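Local coordinates for uncharacterized protein (Rhodobacter sphaeroides, PDB 3PU2) that is of unknown function but belongs to the AHA1 family of the SRPBCC superfamily and is a putative activator of Hsp90 ATPase, at residues Q27-L32 and H87-S92; R45-T50 and R72-T77; E51-F54 and G60-R63. All coordinates share one frame; numbering follows the deposited sequence.

Contact 1: Q27-L32 and H87-S92; sequences QLWAAL and HRLIHS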
loop_
_atom_site.group_PDB
_atom_site.type_symbol
_atom_site.label_atom_id
_atom_site.label_comp_id
_atom_site.label_asym_id
_atom_site.label_seq_id
_atom_site.Cartn_x
_atom_site.Cartn_y
_atom_site.Cartn_z
ATOM N N GLN A 27 -8.248 -12.773 -4.323
ATOM C CA GLN A 27 -8.713 -11.629 -5.092
ATOM C C GLN A 27 -8.052 -10.382 -4.567
ATOM O O GLN A 27 -7.711 -9.484 -5.329
ATOM C CB GLN A 27 -10.221 -11.470 -4.967
ATOM C CG GLN A 27 -11.023 -12.676 -5.383
ATOM C CD GLN A 27 -12.488 -12.497 -5.068
ATOM O OE1 GLN A 27 -12.859 -12.270 -3.915
ATOM N NE2 GLN A 27 -13.332 -12.593 -6.091
ATOM N N LEU A 28 -7.875 -10.324 -3.256
ATOM C CA LEU A 28 -7.258 -9.161 -2.663
ATOM C C LEU A 28 -5.798 -9.055 -3.098
ATOM O O LEU A 28 -5.301 -7.959 -3.366
ATOM C CB LEU A 28 -7.356 -9.227 -1.146
ATOM C CG LEU A 28 -7.073 -7.873 -0.502
ATOM C CD1 LEU A 28 -7.945 -6.832 -1.172
ATOM C CD2 LEU A 28 -7.351 -7.918 0.989
ATOM N N TRP A 29 -5.112 -10.191 -3.170
ATOM C CA TRP A 29 -3.714 -10.212 -3.590
ATOM C C TRP A 29 -3.602 -9.735 -5.038
ATOM O O TRP A 29 -2.649 -9.045 -5.392
ATOM C CB TRP A 29 -3.132 -11.633 -3.435
ATOM C CG TRP A 29 -1.732 -11.833 -3.972
ATOM C CD1 TRP A 29 -1.367 -12.084 -5.272
ATOM C CD2 TRP A 29 -0.518 -11.754 -3.229
ATOM N NE1 TRP A 29 0.003 -12.159 -5.381
ATOM C CE2 TRP A 29 0.548 -11.958 -4.141
ATOM C CE3 TRP A 29 -0.222 -11.523 -1.884
ATOM C CZ2 TRP A 29 1.881 -11.941 -3.745
ATOM C CZ3 TRP A 29 1.103 -11.506 -1.489
ATOM C CH2 TRP A 29 2.141 -11.712 -2.417
ATOM N N ALA A 30 -4.576 -10.086 -5.870
ATOM C CA ALA A 30 -4.555 -9.666 -7.272
ATOM C C ALA A 30 -4.755 -8.149 -7.369
ATOM O O ALA A 30 -4.255 -7.498 -8.297
ATOM C CB ALA A 30 -5.645 -10.389 -8.057
ATOM N N ALA A 31 -5.485 -7.598 -6.398
ATOM C CA ALA A 31 -5.763 -6.171 -6.342
ATOM C C ALA A 31 -4.548 -5.409 -5.843
ATOM O O ALA A 31 -4.219 -4.350 -6.361
ATOM C CB ALA A 31 -6.945 -5.910 -5.421
ATOM N N LEU A 32 -3.889 -5.961 -4.828
ATOM C CA LEU A 32 -2.715 -5.350 -4.215
ATOM C C LEU A 32 -1.406 -5.483 -4.994
ATOM O O LEU A 32 -0.453 -4.730 -4.739
ATOM C CB LEU A 32 -2.521 -5.936 -2.821
ATOM C CG LEU A 32 -3.562 -5.506 -1.791
ATOM C CD1 LEU A 32 -3.634 -6.510 -0.675
ATOM C CD2 LEU A 32 -3.191 -4.153 -1.233
ATOM N N HIS A 87 -0.500 -14.630 1.184
ATOM C CA HIS A 87 -0.546 -14.124 2.550
ATOM C C HIS A 87 0.521 -13.135 2.961
ATOM O O HIS A 87 0.383 -12.463 3.983
ATOM C CB HIS A 87 -0.529 -15.268 3.573
ATOM C CG HIS A 87 -0.249 -16.622 2.993
ATOM N ND1 HIS A 87 -1.250 -17.461 2.549
ATOM C CD2 HIS A 87 0.911 -17.303 2.826
ATOM C CE1 HIS A 87 -0.719 -18.600 2.139
ATOM N NE2 HIS A 87 0.591 -18.529 2.295
ATOM N N ARG A 88 1.591 -13.048 2.192
ATOM C CA ARG A 88 2.648 -12.143 2.595
ATOM C C ARG A 88 3.457 -11.567 1.452
ATOM O O ARG A 88 3.722 -12.238 0.458
ATOM C CB ARG A 88 3.570 -12.868 3.576
ATOM C CG ARG A 88 4.285 -11.943 4.521
ATOM C CD ARG A 88 5.026 -12.700 5.611
ATOM N NE ARG A 88 6.132 -13.495 5.089
ATOM C CZ ARG A 88 7.285 -13.664 5.729
ATOM N NH1 ARG A 88 7.477 -13.092 6.911
ATOM N NH2 ARG A 88 8.243 -14.405 5.194
ATOM N N LEU A 89 3.831 -10.304 1.596
ATOM C CA LEU A 89 4.649 -9.620 0.599
ATOM C C LEU A 89 5.421 -8.547 1.335
ATOM O O LEU A 89 4.884 -7.848 2.205
ATOM C CB LEU A 89 3.800 -8.974 -0.496
ATOM C CG LEU A 89 4.624 -8.240 -1.560
ATOM C CD1 LEU A 89 4.746 -9.096 -2.784
ATOM C CD2 LEU A 89 3.943 -6.936 -1.935
ATOM N N ILE A 90 6.692 -8.426 0.992
ATOM C CA ILE A 90 7.552 -7.448 1.626
ATOM C C ILE A 90 8.351 -6.753 0.536
ATOM O O ILE A 90 8.923 -7.405 -0.358
ATOM C CB ILE A 90 8.533 -8.125 2.582
ATOM C CG1 ILE A 90 7.766 -8.945 3.616
ATOM C CG2 ILE A 90 9.420 -7.074 3.231
ATOM C CD1 ILE A 90 8.645 -9.747 4.553
ATOM N N HIS A 91 8.367 -5.430 0.586
ATOM C CA HIS A 91 9.135 -4.687 -0.385
ATOM C C HIS A 91 9.621 -3.425 0.259
ATOM O O HIS A 91 9.138 -3.021 1.323
ATOM C CB HIS A 91 8.306 -4.343 -1.622
ATOM C CG HIS A 91 7.199 -3.362 -1.372
ATOM N ND1 HIS A 91 5.892 -3.749 -1.167
ATOM C CD2 HIS A 91 7.203 -2.009 -1.321
ATOM C CE1 HIS A 91 5.138 -2.676 -1.002
ATOM N NE2 HIS A 91 5.911 -1.608 -1.091
ATOM N N SER A 92 10.598 -2.807 -0.375
ATOM C CA SER A 92 11.124 -1.564 0.135
ATOM C C SER A 92 10.401 -0.476 -0.656
ATOM O O SER A 92 9.847 -0.754 -1.716
ATOM C CB SER A 92 12.631 -1.512 -0.113
ATOM O OG SER A 92 12.928 -1.821 -1.469
#
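The indole of Trp-29 meets the start of strand 88-93 with the rim of its six-membered ring: the carbonyl oxygen of Arg-88 sits at the edge near the ring plane, while Leu-89 CD1 and the backbone N of His-87 approach obliquely. Pro-85 and Pro-86 of the preceding turn also touch this indole. The ring thus spans from helix 25-33 to the curved antiparallel sheet of a helix-grip (Bet v 1-like) fold, reaching the sheet at a classic beta bulge, where His-87 and Arg-88 both face Glu-84. Trp-29 carries CG anti to its backbone N (chi1 174°), which extends the indole off the helix toward the strand. Its CH2 comes to 3.3 Å from Arg-88 O, an edge approach consistent with a weak C-H to O attraction. The guanidinium of Arg-88 has its polar partner elsewhere, in a salt bridge with Glu-84, and one of its faces lies over Ile-90 CD1. Leu-89 points toward the helix and crosses the indole at about a right angle. Its CB and CD1 carry the apolar part of the contact, each 3.7 Å from Trp-29 CH2.

Contact 2: R45-T50 and R72-T77; sequences RGWPMT and RTRGLT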
loop_
_atom_site.group_PDB
_atom_site.type_symbol
_atom_site.label_atom_id
_atom_site.label_comp_id
_atom_site.label_asym_id
_atom_site.label_seq_id
_atom_site.Cartn_x
_atom_site.Cartn_y
_atom_site.Cartn_z
ATOM N N ARG A 45 -7.020 11.982 -4.361
ATOM C CA ARG A 45 -7.863 12.949 -5.068
ATOM C C ARG A 45 -7.067 13.881 -5.998
ATOM O O ARG A 45 -6.261 14.706 -5.541
ATOM C CB ARG A 45 -8.645 13.769 -4.030
ATOM C CG ARG A 45 -9.964 14.377 -4.516
ATOM C CD ARG A 45 -10.753 14.995 -3.352
ATOM N NE ARG A 45 -10.004 16.038 -2.644
ATOM C CZ ARG A 45 -9.627 17.197 -3.182
ATOM N NH1 ARG A 45 -9.927 17.475 -4.445
ATOM N NH2 ARG A 45 -8.949 18.079 -2.457
ATOM N N GLY A 46 -7.306 13.741 -7.303
ATOM C CA GLY A 46 -6.625 14.566 -8.288
ATOM C C GLY A 46 -5.225 14.112 -8.680
ATOM O O GLY A 46 -4.489 14.849 -9.324
ATOM N N TRP A 47 -4.850 12.898 -8.288
ATOM C CA TRP A 47 -3.538 12.349 -8.605
ATOM C C TRP A 47 -3.678 10.893 -9.044
ATOM O O TRP A 47 -3.337 9.976 -8.295
ATOM C CB TRP A 47 -2.600 12.417 -7.391
ATOM C CG TRP A 47 -2.231 13.810 -6.964
ATOM C CD1 TRP A 47 -3.033 14.714 -6.330
ATOM C CD2 TRP A 47 -0.991 14.478 -7.210
ATOM N NE1 TRP A 47 -2.374 15.909 -6.171
ATOM C CE2 TRP A 47 -1.116 15.795 -6.703
ATOM C CE3 TRP A 47 0.215 14.096 -7.812
ATOM C CZ2 TRP A 47 -0.078 16.738 -6.783
ATOM C CZ3 TRP A 47 1.247 15.031 -7.893
ATOM C CH2 TRP A 47 1.091 16.341 -7.377
ATOM N N PRO A 48 -4.207 10.666 -10.256
ATOM C CA PRO A 48 -4.382 9.321 -10.794
ATOM C C PRO A 48 -3.027 8.642 -10.983
ATOM O O PRO A 48 -1.999 9.315 -11.079
ATOM C CB PRO A 48 -5.088 9.580 -12.118
ATOM C CG PRO A 48 -4.561 10.907 -12.510
ATOM C CD PRO A 48 -4.668 11.665 -11.229
HETATM N N MSE A 49 -3.016 7.310 -11.019
HETATM C CA MSE A 49 -1.761 6.591 -11.203
HETATM C C MSE A 49 -1.505 6.487 -12.695
HETATM O O MSE A 49 -2.297 5.898 -13.420
HETATM C CB MSE A 49 -1.832 5.204 -10.574
HETATM C CG MSE A 49 -0.469 4.552 -10.398
HETATM SE SE MSE A 49 -0.560 2.841 -9.531
HETATM C CE MSE A 49 -0.510 3.482 -7.719
ATOM N N THR A 50 -0.403 7.075 -13.150
ATOM C CA THR A 50 -0.080 7.070 -14.565
ATOM C C THR A 50 0.946 6.026 -14.981
ATOM O O THR A 50 1.007 5.667 -16.154
ATOM C CB THR A 50 0.369 8.470 -15.043
ATOM O OG1 THR A 50 1.265 9.041 -14.092
ATOM C CG2 THR A 50 -0.828 9.389 -15.191
ATOM N N ARG A 72 2.736 18.161 -12.619
ATOM C CA ARG A 72 3.782 17.658 -11.714
ATOM C C ARG A 72 3.559 16.186 -11.337
ATOM O O ARG A 72 2.420 15.708 -11.260
ATOM C CB ARG A 72 3.859 18.515 -10.443
ATOM C CG ARG A 72 2.537 18.607 -9.689
ATOM C CD ARG A 72 2.499 19.797 -8.720
ATOM N NE ARG A 72 2.739 19.431 -7.323
ATOM C CZ ARG A 72 3.850 18.858 -6.877
ATOM N NH1 ARG A 72 4.840 18.573 -7.717
ATOM N NH2 ARG A 72 3.976 18.583 -5.587
ATOM N N THR A 73 4.659 15.465 -11.124
ATOM C CA THR A 73 4.582 14.059 -10.748
ATOM C C THR A 73 5.114 13.787 -9.351
ATOM O O THR A 73 5.739 14.634 -8.704
ATOM C CB THR A 73 5.357 13.146 -11.712
ATOM O OG1 THR A 73 6.759 13.392 -11.584
ATOM C CG2 THR A 73 4.920 13.388 -13.128
ATOM N N ARG A 74 4.852 12.574 -8.899
ATOM C CA ARG A 74 5.270 12.122 -7.601
ATOM C C ARG A 74 5.391 10.617 -7.773
ATOM O O ARG A 74 4.456 9.953 -8.244
ATOM C CB ARG A 74 4.205 12.507 -6.557
ATOM C CG ARG A 74 4.121 11.610 -5.339
ATOM C CD ARG A 74 3.267 12.252 -4.254
ATOM N NE ARG A 74 1.888 12.516 -4.665
ATOM C CZ ARG A 74 1.061 13.317 -3.995
ATOM N NH1 ARG A 74 1.480 13.930 -2.895
ATOM N NH2 ARG A 74 -0.186 13.496 -4.409
ATOM N N GLY A 75 6.547 10.072 -7.425
ATOM C CA GLY A 75 6.706 8.648 -7.593
ATOM C C GLY A 75 7.547 7.947 -6.559
ATOM O O GLY A 75 8.160 8.568 -5.679
ATOM N N LEU A 76 7.578 6.627 -6.679
ATOM C CA LEU A 76 8.344 5.821 -5.761
ATOM C C LEU A 76 8.884 4.579 -6.455
ATOM O O LEU A 76 8.345 4.120 -7.458
ATOM C CB LEU A 76 7.478 5.447 -4.549
ATOM C CG LEU A 76 6.308 4.489 -4.736
ATOM C CD1 LEU A 76 6.842 3.063 -4.870
ATOM C CD2 LEU A 76 5.387 4.591 -3.535
ATOM N N THR A 77 9.973 4.064 -5.914
ATOM C CA THR A 77 10.611 2.877 -6.436
ATOM C C THR A 77 10.800 1.993 -5.227
ATOM O O THR A 77 10.821 2.475 -4.091
ATOM C CB THR A 77 11.990 3.186 -7.015
ATOM O OG1 THR A 77 11.969 4.479 -7.628
ATOM C CG2 THR A 77 12.357 2.154 -8.059
#
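Trp-47, on the approach to strand 49-54, meets two arginines of segment 72-77, one over a ring face and the other at the ring edge. The first contact is a cation-pi interaction. Arg-74 CZ lies 4.0 Å from the centroid of the Trp-47 six-membered ring, only 14° off the ring normal, and NH2 is the atom that leads, reaching 3.1 Å from Trp-47 CD2. The guanidinium does not stack flat: its plane is turned 51° from the indole, so NH2 stands over the ring, and Arg-74 NE is farther off, 3.9 Å from Trp-47 CE3. A bend at chi3 (60°) in an otherwise extended chain folds the head back over the ring.

The second contact is edge-on. Trp-47 CH2 points at one face of the Arg-72 guanidinium, off toward its rim, with CH2 to Arg-72 NE at 3.5 Å and the two planes at right angles. Arg-72 CG is as close to the same CH2, so the aliphatic part of the chain shares in the packing.

Backbone makes up the remainder: Trp-47 CZ3 lies 3.6 Å from Arg-72 O, just before the start of strand 73-84. Between the two partner strands runs strand 61-67, whose Thr-67 is backbone hydrogen-bonded to Pro-48 and whose Trp-66 is likewise bonded to Arg-74, so the indole reaches across the sheet beyond its direct neighbour.

Both surface arginines gather on one indole: its face probably stabilises the Arg-74 charge by cation-pi attraction, while the edge contact with Arg-72 is mainly dispersion and van der Waals packing.

Contact 3: E51-F54 and G60-R63; sequences ECVF and GLIR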
loop_
_atom_site.group_PDB
_atom_site.type_symbol
_atom_site.label_atom_id
_atom_site.label_comp_id
_atom_site.label_asym_id
_atom_site.label_seq_id
_atom_site.Cartn_x
_atom_site.Cartn_y
_atom_site.Cartn_z
ATOM N N GLU A 51 1.753 5.542 -14.040
ATOM C CA GLU A 51 2.732 4.490 -14.353
ATOM C C GLU A 51 2.734 3.463 -13.236
ATOM O O GLU A 51 2.803 3.809 -12.053
ATOM C CB GLU A 51 4.153 5.029 -14.516
ATOM C CG GLU A 51 5.064 4.043 -15.264
ATOM C CD GLU A 51 6.546 4.404 -15.191
ATOM O OE1 GLU A 51 6.879 5.612 -15.265
ATOM O OE2 GLU A 51 7.376 3.471 -15.071
ATOM N N CYS A 52 2.659 2.194 -13.604
ATOM C CA CYS A 52 2.634 1.182 -12.580
ATOM C C CYS A 52 3.300 -0.130 -12.948
ATOM O O CYS A 52 2.756 -0.951 -13.686
ATOM C CB CYS A 52 1.195 0.912 -12.141
ATOM S SG CYS A 52 1.119 -0.099 -10.642
ATOM N N VAL A 53 4.490 -0.311 -12.403
ATOM C CA VAL A 53 5.261 -1.516 -12.600
ATOM C C VAL A 53 5.289 -2.212 -11.245
ATOM O O VAL A 53 5.702 -1.629 -10.246
ATOM C CB VAL A 53 6.707 -1.183 -13.044
ATOM C CG1 VAL A 53 7.540 -2.465 -13.164
ATOM C CG2 VAL A 53 6.665 -0.418 -14.364
ATOM N N PHE A 54 4.824 -3.451 -11.218
ATOM C CA PHE A 54 4.807 -4.236 -9.991
ATOM C C PHE A 54 5.051 -5.685 -10.408
ATOM O O PHE A 54 4.375 -6.226 -11.294
ATOM C CB PHE A 54 3.451 -4.096 -9.298
ATOM C CG PHE A 54 3.498 -4.277 -7.803
ATOM C CD1 PHE A 54 3.607 -3.184 -6.958
ATOM C CD2 PHE A 54 3.382 -5.538 -7.238
ATOM C CE1 PHE A 54 3.592 -3.347 -5.568
ATOM C CE2 PHE A 54 3.369 -5.707 -5.852
ATOM C CZ PHE A 54 3.472 -4.608 -5.018
ATOM N N GLY A 60 11.774 -8.539 -7.546
ATOM C CA GLY A 60 10.900 -7.746 -8.388
ATOM C C GLY A 60 11.046 -6.244 -8.257
ATOM O O GLY A 60 11.435 -5.725 -7.213
ATOM N N LEU A 61 10.724 -5.550 -9.340
ATOM C CA LEU A 61 10.794 -4.103 -9.374
ATOM C C LEU A 61 9.418 -3.510 -9.107
ATOM O O LEU A 61 8.399 -4.070 -9.496
ATOM C CB LEU A 61 11.304 -3.617 -10.739
ATOM C CG LEU A 61 11.316 -2.099 -10.992
ATOM C CD1 LEU A 61 11.928 -1.357 -9.805
ATOM C CD2 LEU A 61 12.094 -1.798 -12.268
ATOM N N ILE A 62 9.415 -2.381 -8.415
ATOM C CA ILE A 62 8.206 -1.651 -8.093
ATOM C C ILE A 62 8.479 -0.221 -8.518
ATOM O O ILE A 62 9.434 0.398 -8.045
ATOM C CB ILE A 62 7.910 -1.653 -6.577
ATOM C CG1 ILE A 62 7.282 -2.977 -6.156
ATOM C CG2 ILE A 62 6.972 -0.514 -6.232
ATOM C CD1 ILE A 62 7.077 -3.072 -4.662
ATOM N N ARG A 63 7.650 0.295 -9.415
ATOM C CA ARG A 63 7.800 1.666 -9.887
ATOM C C ARG A 63 6.402 2.259 -10.032
ATOM O O ARG A 63 5.588 1.729 -10.781
ATOM C CB ARG A 63 8.551 1.674 -11.226
ATOM C CG ARG A 63 8.715 3.042 -11.877
ATOM C CD ARG A 63 9.221 4.083 -10.890
ATOM N NE ARG A 63 9.339 5.409 -11.505
ATOM C CZ ARG A 63 9.617 6.529 -10.837
ATOM N NH1 ARG A 63 9.808 6.499 -9.521
ATOM N NH2 ARG A 63 9.710 7.681 -11.488
#
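Phe-54 has CG anti to its backbone N (chi1 -152°), whereas Ile-62 has CG1 beside its own N (chi1 -79°), and these turns lay the two side chains side by side, pointing the same way. Ile-62 CG1 sits over one face of the phenyl ring in a CH-pi contact, 4.1 Å from the ring centroid, and CD1 reaches 3.6 Å from Phe-54 CE1. An alanine at Phe-54 would remove that ring and is likely to leave the Ile-62 branch without its covering face.

Val-53 and Arg-63 form an antiparallel hydrogen-bonded pair: Val-53 N bonds to Arg-63 O (2.8 Å) and Arg-63 N to Val-53 O (2.9 Å). On the face that carries Val-53 and Arg-63, Glu-51 OE2 packs against Arg-63 CG, while the charged ends, with Glu-51 OE1 4.5 Å from Arg-63 NE, stay beyond salt-bridge range; Arg-63 NH1 makes a weak hydrogen bond to Leu-76 O.

The segments are part of the hairpin of strands 49-54 and 61-67. Strand 73-84 continues the sheet next to 61-67, with Ile-62 bonding to Gly-78, and the Phe-54 ring is covered by Pro-35 and Leu-38 from the loop after helix 25-33.

How the contacts relate
All three contacts reach the same antiparallel sheet. Along the chain they are nested: contact 3 lies inside the loop closed by contact 2, and that lies inside the loop closed by contact 1. Contacts 1 and 2 sit on opposite sides of the chain's centre, about 20 Å apart between centres, while contact 3 is about 13 Å from each. Contact 3 touches both: His-91 and Leu-89 pack on Ile-62 and Phe-54, and Leu-76 and Thr-77 meet Ile-62 and Arg-63. Contacts 2 and 3 share strand 49-54. The outer hairpin thus packs directly on strand 88-93, which helix 25-33 reaches through Trp-29, and strand 73-84 links hairpin and strand within the sheet.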